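Local structure of benzoylformate Decarboxylase (Polynucleobacter necessarius, 4K9Q) at residues 222-227 / 324-329; 200-205 / 218-223. The protein probably catalyses the non-oxidative decarboxylation of benzoylformate to benzaldehyde, using thiamine diphosphate and a magnesium ion. One frame throughout, in Å; residues are numbered along the deposited sequence.

How the interactions relate
The two contacts illustrate how one helix of a Rossmann-like domain is held both along one face and at its C-terminal end. Along the chain, strand 201-204 comes first, and interaction 2 brings helix 214-224 back against it, closing a short loop with 12 residues between the segments. Interaction 1 starts on that same helix, sharing Glu-222 and Arg-223, and closes a far longer loop by meeting 324-329, which follows helix 315-323. The two loops therefore follow one another and overlap only at the helix end. The two contacts also touch each other: Ile-326 CD1 packs on Phe-220 CE1 at 3.4 Å, and beyond the helix Pro-227 O probably accepts a hydrogen bond from Leu-202 N.

Interaction 1 (222-227 / 324-329); sequences ERLNAP and KLIDQR
Arg-223 and Leu-224, in the last turn of helix 214-224 of the Rossmann-like central domain, receive 324-329 as a strap across the helix C-terminus. Asn-225 leaves the helix with positive phi, and the carbonyls of the final turn find donors in the strap: Arg-329 N bonds Arg-223 O at 2.9 Å, while Gln-328 NE2 meets a lone pair of Glu-222 O at 3.0 Å. Arg-223 answers with its side chain. Bends at chi2 (69°) and chi3 (64°) lay its CD against Gln-328 N at 3.5 Å and carry the guanidinium edge to Ile-326, where NH1 donates in plane to the backbone O at 2.9 Å. Leu-224 supplies the apolar half: its side chain crosses that of Ile-326 at about a right angle, CD2 3.6 Å from Ile-326 CG2, with Ile-194 of helix 184-196 touching both residues. Arg-329 runs extended past Leu-224, its CD 3.5 Å from Leu-224 O, and bonds Ser-197 O through NH2. Its own carbonyl is gripped twice: Gln-328 NE2 donates almost straight (176°) onto a lone pair, and with its bond to Glu-222 O this fixes the turn of the amide; Asn-225 ND2 reaches Arg-329 O from above the carbonyl plane at 2.8 Å.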
loop_
_atom_site.group_PDB
_atom_site.type_symbol
_atom_site.label_atom_id
_atom_site.label_comp_id
_atom_site.label_asym_id
_atom_site.label_seq_id
_atom_site.Cartn_x
_atom_site.Cartn_y
_atom_site.Cartn_z
ATOM N N GLU A 222 -12.371 43.245 10.134
ATOM C CA GLU A 222 -12.767 44.619 10.420
ATOM C C GLU A 222 -14.194 44.664 10.972
ATOM O O GLU A 222 -14.531 45.519 11.791
ATOM C CB GLU A 222 -12.619 45.496 9.172
ATOM C CG GLU A 222 -11.156 45.780 8.814
ATOM C CD GLU A 222 -10.980 46.655 7.586
ATOM O OE1 GLU A 222 -11.969 46.881 6.862
ATOM O OE2 GLU A 222 -9.840 47.108 7.333
ATOM N N ARG A 223 -15.021 43.725 10.529
ATOM C CA ARG A 223 -16.382 43.595 11.043
ATOM C C ARG A 223 -16.366 43.266 12.537
ATOM O O ARG A 223 -17.193 43.760 13.301
ATOM C CB ARG A 223 -17.130 42.505 10.267
ATOM C CG ARG A 223 -18.615 42.379 10.625
ATOM C CD ARG A 223 -19.382 43.596 10.147
ATOM N NE ARG A 223 -19.364 43.722 8.693
ATOM C CZ ARG A 223 -20.289 43.200 7.893
ATOM N NH1 ARG A 223 -21.295 42.518 8.416
ATOM N NH2 ARG A 223 -20.210 43.358 6.575
ATOM N N LEU A 224 -15.421 42.429 12.953
ATOM C CA LEU A 224 -15.310 42.028 14.355
ATOM C C LEU A 224 -14.388 42.913 15.173
ATOM O O LEU A 224 -14.411 42.869 16.403
ATOM C CB LEU A 224 -14.811 40.590 14.454
ATOM C CG LEU A 224 -15.732 39.495 13.959
ATOM C CD1 LEU A 224 -15.006 38.161 13.998
ATOM C CD2 LEU A 224 -16.993 39.457 14.813
ATOM N N ASN A 225 -13.574 43.713 14.495
ATOM C CA ASN A 225 -12.529 44.469 15.172
ATOM C C ASN A 225 -11.731 43.567 16.108
ATOM O O ASN A 225 -11.400 43.951 17.233
ATOM C CB ASN A 225 -13.121 45.650 15.943
ATOM C CG ASN A 225 -13.145 46.924 15.124
ATOM O OD1 ASN A 225 -12.158 47.281 14.484
ATOM N ND2 ASN A 225 -14.280 47.614 15.132
ATOM N N ALA A 226 -11.426 42.362 15.634
ATOM C CA ALA A 226 -10.684 41.391 16.433
ATOM C C ALA A 226 -9.222 41.331 15.998
ATOM O O ALA A 226 -8.910 41.583 14.839
ATOM C CB ALA A 226 -11.323 40.021 16.319
ATOM N N PRO A 227 -8.322 41.001 16.936
ATOM C CA PRO A 227 -6.923 40.797 16.558
ATOM C C PRO A 227 -6.797 39.614 15.599
ATOM O O PRO A 227 -7.503 38.613 15.752
ATOM C CB PRO A 227 -6.243 40.472 17.892
ATOM C CG PRO A 227 -7.330 39.920 18.744
ATOM C CD PRO A 227 -8.563 40.687 18.356
ATOM N N LYS A 324 -22.280 37.875 6.160
ATOM C CA LYS A 324 -23.712 38.174 6.083
ATOM C C LYS A 324 -24.428 38.076 7.429
ATOM O O LYS A 324 -25.477 38.690 7.625
ATOM C CB LYS A 324 -24.403 37.236 5.093
ATOM C CG LYS A 324 -23.936 37.393 3.661
ATOM C CD LYS A 324 -24.563 36.351 2.752
ATOM C CE LYS A 324 -24.106 36.565 1.322
ATOM N NZ LYS A 324 -24.647 35.540 0.389
ATOM N N LEU A 325 -23.869 37.302 8.354
ATOM C CA LEU A 325 -24.581 36.965 9.589
ATOM C C LEU A 325 -24.007 37.608 10.845
ATOM O O LEU A 325 -24.508 37.374 11.943
ATOM C CB LEU A 325 -24.616 35.449 9.782
ATOM C CG LEU A 325 -25.236 34.630 8.654
ATOM C CD1 LEU A 325 -25.253 33.144 9.019
ATOM C CD2 LEU A 325 -26.644 35.134 8.344
ATOM N N ILE A 326 -22.953 38.402 10.692
ATOM C CA ILE A 326 -22.287 38.998 11.842
ATOM C C ILE A 326 -22.404 40.516 11.818
ATOM O O ILE A 326 -22.203 41.143 10.781
ATOM C CB ILE A 326 -20.802 38.579 11.887
ATOM C CG1 ILE A 326 -20.693 37.081 12.177
ATOM C CG2 ILE A 326 -20.054 39.368 12.937
ATOM C CD1 ILE A 326 -19.283 36.558 12.104
ATOM N N ASP A 327 -22.732 41.102 12.967
ATOM C CA ASP A 327 -22.877 42.553 13.067
ATOM C C ASP A 327 -21.560 43.255 13.380
ATOM O O ASP A 327 -20.698 42.709 14.074
ATOM C CB ASP A 327 -23.919 42.922 14.125
ATOM C CG ASP A 327 -25.343 42.679 13.655
ATOM O OD1 ASP A 327 -25.621 42.892 12.453
ATOM O OD2 ASP A 327 -26.181 42.276 14.490
ATOM N N GLN A 328 -21.423 44.473 12.869
ATOM C CA GLN A 328 -20.259 45.304 13.145
ATOM C C GLN A 328 -20.055 45.549 14.636
ATOM O O GLN A 328 -20.998 45.868 15.354
ATOM C CB GLN A 328 -20.400 46.645 12.435
ATOM C CG GLN A 328 -19.247 47.588 12.704
ATOM C CD GLN A 328 -17.954 47.115 12.068
ATOM O OE1 GLN A 328 -17.884 46.901 10.854
ATOM N NE2 GLN A 328 -16.923 46.947 12.887
ATOM N N ARG A 329 -18.819 45.404 15.100
ATOM C CA ARG A 329 -18.476 45.754 16.479
ATOM C C ARG A 329 -17.712 47.071 16.560
ATOM O O ARG A 329 -17.086 47.493 15.587
ATOM C CB ARG A 329 -17.644 44.655 17.120
ATOM C CG ARG A 329 -18.327 43.320 17.156
ATOM C CD ARG A 329 -17.538 42.356 17.999
ATOM N NE ARG A 329 -18.291 41.137 18.247
ATOM C CZ ARG A 329 -18.141 40.381 19.328
ATOM N NH1 ARG A 329 -17.265 40.724 20.261
ATOM N NH2 ARG A 329 -18.873 39.284 19.474
HETATM O O HOH W 1 -14.416 42.013 18.941
#

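Interaction 2 (200-205 / 218-223); sequences PLLIYG and IAFAER
Leu-202 and Tyr-204 meet Phe-220 and Ala-221 through complementary first torsions: on the strand, both CG atoms stand opposite their own carbonyl carbons (chi1 -67° for Leu-202, Tyr-204 much the same), whereas on the helix Phe-220 swings its CG opposite the backbone N (chi1 -165°), setting the ring beside the strand's side chains. The two methyls of Leu-202 divide the work. CD1 rests on the helix backbone, 3.7 Å from Ala-221 CA, where the short alanine side chain allows close approach; CD2 comes to the edge of the Phe-220 ring, 3.9 Å from CE2. Tyr-204 reaches further with its hydroxyl: OH lies near the plane of the same ring, 3.7 Å from Phe-220 CD2, and 3.9 Å from Ala-221 CB. This buried oxygen is satisfied by a hydrogen bond with Gly-217 O, one turn earlier in the helix. Were Leu-202 cut back to an alanine, both methyls would go and a gap would probably open between strand and helix, taking from Ala-221 and the CE2 edge of Phe-220 the groups that now rest on them. The axes of strand 201-204 and helix segment 218-223 come within 10.1 Å and run nearly antiparallel (167°). Val-228 touches Leu-202, Tyr-204 and Ala-221, so the next strand shares this core. Strand 201-204, helix 214-224 and strand 228-230, parallel to and beside the first, thus form a beta-alpha-beta crossover, the building unit of a Rossmann-like sheet with strand order 3-2-1-4-5-6.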
loop_
_atom_site.group_PDB
_atom_site.type_symbol
_atom_site.label_atom_id
_atom_site.label_comp_id
_atom_site.label_asym_id
_atom_site.label_seq_id
_atom_site.Cartn_x
_atom_site.Cartn_y
_atom_site.Cartn_z
ATOM N N PRO A 200 -13.382 37.770 20.730
ATOM C CA PRO A 200 -12.910 36.757 19.777
ATOM C C PRO A 200 -11.519 37.083 19.238
ATOM O O PRO A 200 -11.126 38.251 19.180
ATOM C CB PRO A 200 -13.942 36.836 18.647
ATOM C CG PRO A 200 -14.475 38.227 18.726
ATOM C CD PRO A 200 -14.510 38.549 20.191
ATOM N N LEU A 201 -10.776 36.045 18.869
ATOM C CA LEU A 201 -9.466 36.219 18.249
ATOM C C LEU A 201 -9.431 35.405 16.964
ATOM O O LEU A 201 -9.900 34.270 16.929
ATOM C CB LEU A 201 -8.355 35.785 19.217
ATOM C CG LEU A 201 -6.903 35.743 18.717
ATOM C CD1 LEU A 201 -5.913 36.119 19.827
ATOM C CD2 LEU A 201 -6.588 34.357 18.157
ATOM N N LEU A 202 -8.899 35.999 15.902
ATOM C CA LEU A 202 -8.867 35.341 14.601
ATOM C C LEU A 202 -7.479 34.802 14.290
ATOM O O LEU A 202 -6.480 35.483 14.511
ATOM C CB LEU A 202 -9.305 36.315 13.508
ATOM C CG LEU A 202 -10.758 36.781 13.522
ATOM C CD1 LEU A 202 -10.957 37.905 12.531
ATOM C CD2 LEU A 202 -11.658 35.620 13.182
ATOM N N ILE A 203 -7.427 33.570 13.787
ATOM C CA ILE A 203 -6.182 32.985 13.298
ATOM C C ILE A 203 -6.412 32.609 11.842
ATOM O O ILE A 203 -7.292 31.806 11.538
ATOM C CB ILE A 203 -5.774 31.743 14.103
ATOM C CG1 ILE A 203 -5.568 32.114 15.576
ATOM C CG2 ILE A 203 -4.496 31.108 13.507
ATOM C CD1 ILE A 203 -5.243 30.925 16.454
ATOM N N TYR A 204 -5.641 33.210 10.941
ATOM C CA TYR A 204 -5.821 32.979 9.502
ATOM C C TYR A 204 -4.684 32.128 8.933
ATOM O O TYR A 204 -3.514 32.340 9.263
ATOM C CB TYR A 204 -5.846 34.308 8.739
ATOM C CG TYR A 204 -7.132 35.103 8.808
ATOM C CD1 TYR A 204 -8.199 34.699 9.604
ATOM C CD2 TYR A 204 -7.274 36.269 8.064
ATOM C CE1 TYR A 204 -9.381 35.442 9.652
ATOM C CE2 TYR A 204 -8.445 37.013 8.106
ATOM C CZ TYR A 204 -9.491 36.597 8.899
ATOM O OH TYR A 204 -10.643 37.348 8.923
ATOM N N GLY A 205 -5.036 31.174 8.081
ATOM C CA GLY A 205 -4.054 30.353 7.399
ATOM C C GLY A 205 -4.117 30.503 5.894
ATOM O O GLY A 205 -4.928 31.264 5.346
ATOM N N ILE A 218 -10.076 40.500 5.246
ATOM C CA ILE A 218 -9.968 41.846 5.804
ATOM C C ILE A 218 -11.343 42.339 6.249
ATOM O O ILE A 218 -11.505 42.852 7.363
ATOM C CB ILE A 218 -9.374 42.833 4.793
ATOM C CG1 ILE A 218 -7.908 42.480 4.514
ATOM C CG2 ILE A 218 -9.463 44.265 5.329
ATOM C CD1 ILE A 218 -7.332 43.236 3.341
ATOM N N ALA A 219 -12.335 42.166 5.380
ATOM C CA ALA A 219 -13.698 42.569 5.715
ATOM C C ALA A 219 -14.191 41.897 6.995
ATOM O O ALA A 219 -14.777 42.550 7.863
ATOM C CB ALA A 219 -14.642 42.283 4.552
ATOM N N PHE A 220 -13.952 40.592 7.109
ATOM C CA PHE A 220 -14.391 39.819 8.265
ATOM C C PHE A 220 -13.739 40.334 9.548
ATOM O O PHE A 220 -14.408 40.558 10.548
ATOM C CB PHE A 220 -14.059 38.336 8.057
ATOM C CG PHE A 220 -14.774 37.414 9.006
ATOM C CD1 PHE A 220 -16.142 37.223 8.902
ATOM C CD2 PHE A 220 -14.080 36.740 9.995
ATOM C CE1 PHE A 220 -16.814 36.372 9.775
ATOM C CE2 PHE A 220 -14.741 35.886 10.875
ATOM C CZ PHE A 220 -16.110 35.704 10.764
ATOM N N ALA A 221 -12.424 40.521 9.512
ATOM C CA ALA A 221 -11.679 40.983 10.677
ATOM C C ALA A 221 -12.127 42.379 11.109
ATOM O O ALA A 221 -12.232 42.669 12.302
ATOM C CB ALA A 221 -10.179 40.989 10.378
ATOM N N GLU A 222 -12.371 43.245 10.134
ATOM C CA GLU A 222 -12.767 44.619 10.420
ATOM C C GLU A 222 -14.194 44.664 10.972
ATOM O O GLU A 222 -14.531 45.519 11.791
ATOM C CB GLU A 222 -12.619 45.496 9.172
ATOM C CG GLU A 222 -11.156 45.780 8.814
ATOM C CD GLU A 222 -10.980 46.655 7.586
ATOM O OE1 GLU A 222 -11.969 46.881 6.862
ATOM O OE2 GLU A 222 -9.840 47.108 7.333
ATOM N N ARG A 223 -15.021 43.725 10.529
ATOM C CA ARG A 223 -16.382 43.595 11.043
ATOM C C ARG A 223 -16.366 43.266 12.537
ATOM O O ARG A 223 -17.193 43.760 13.301
ATOM C CB ARG A 223 -17.130 42.505 10.267
ATOM C CG ARG A 223 -18.615 42.379 10.625
ATOM C CD ARG A 223 -19.382 43.596 10.147
ATOM N NE ARG A 223 -19.364 43.722 8.693
ATOM C CZ ARG A 223 -20.289 43.200 7.893
ATOM N NH1 ARG A 223 -21.295 42.518 8.416
ATOM N NH2 ARG A 223 -20.210 43.358 6.575
#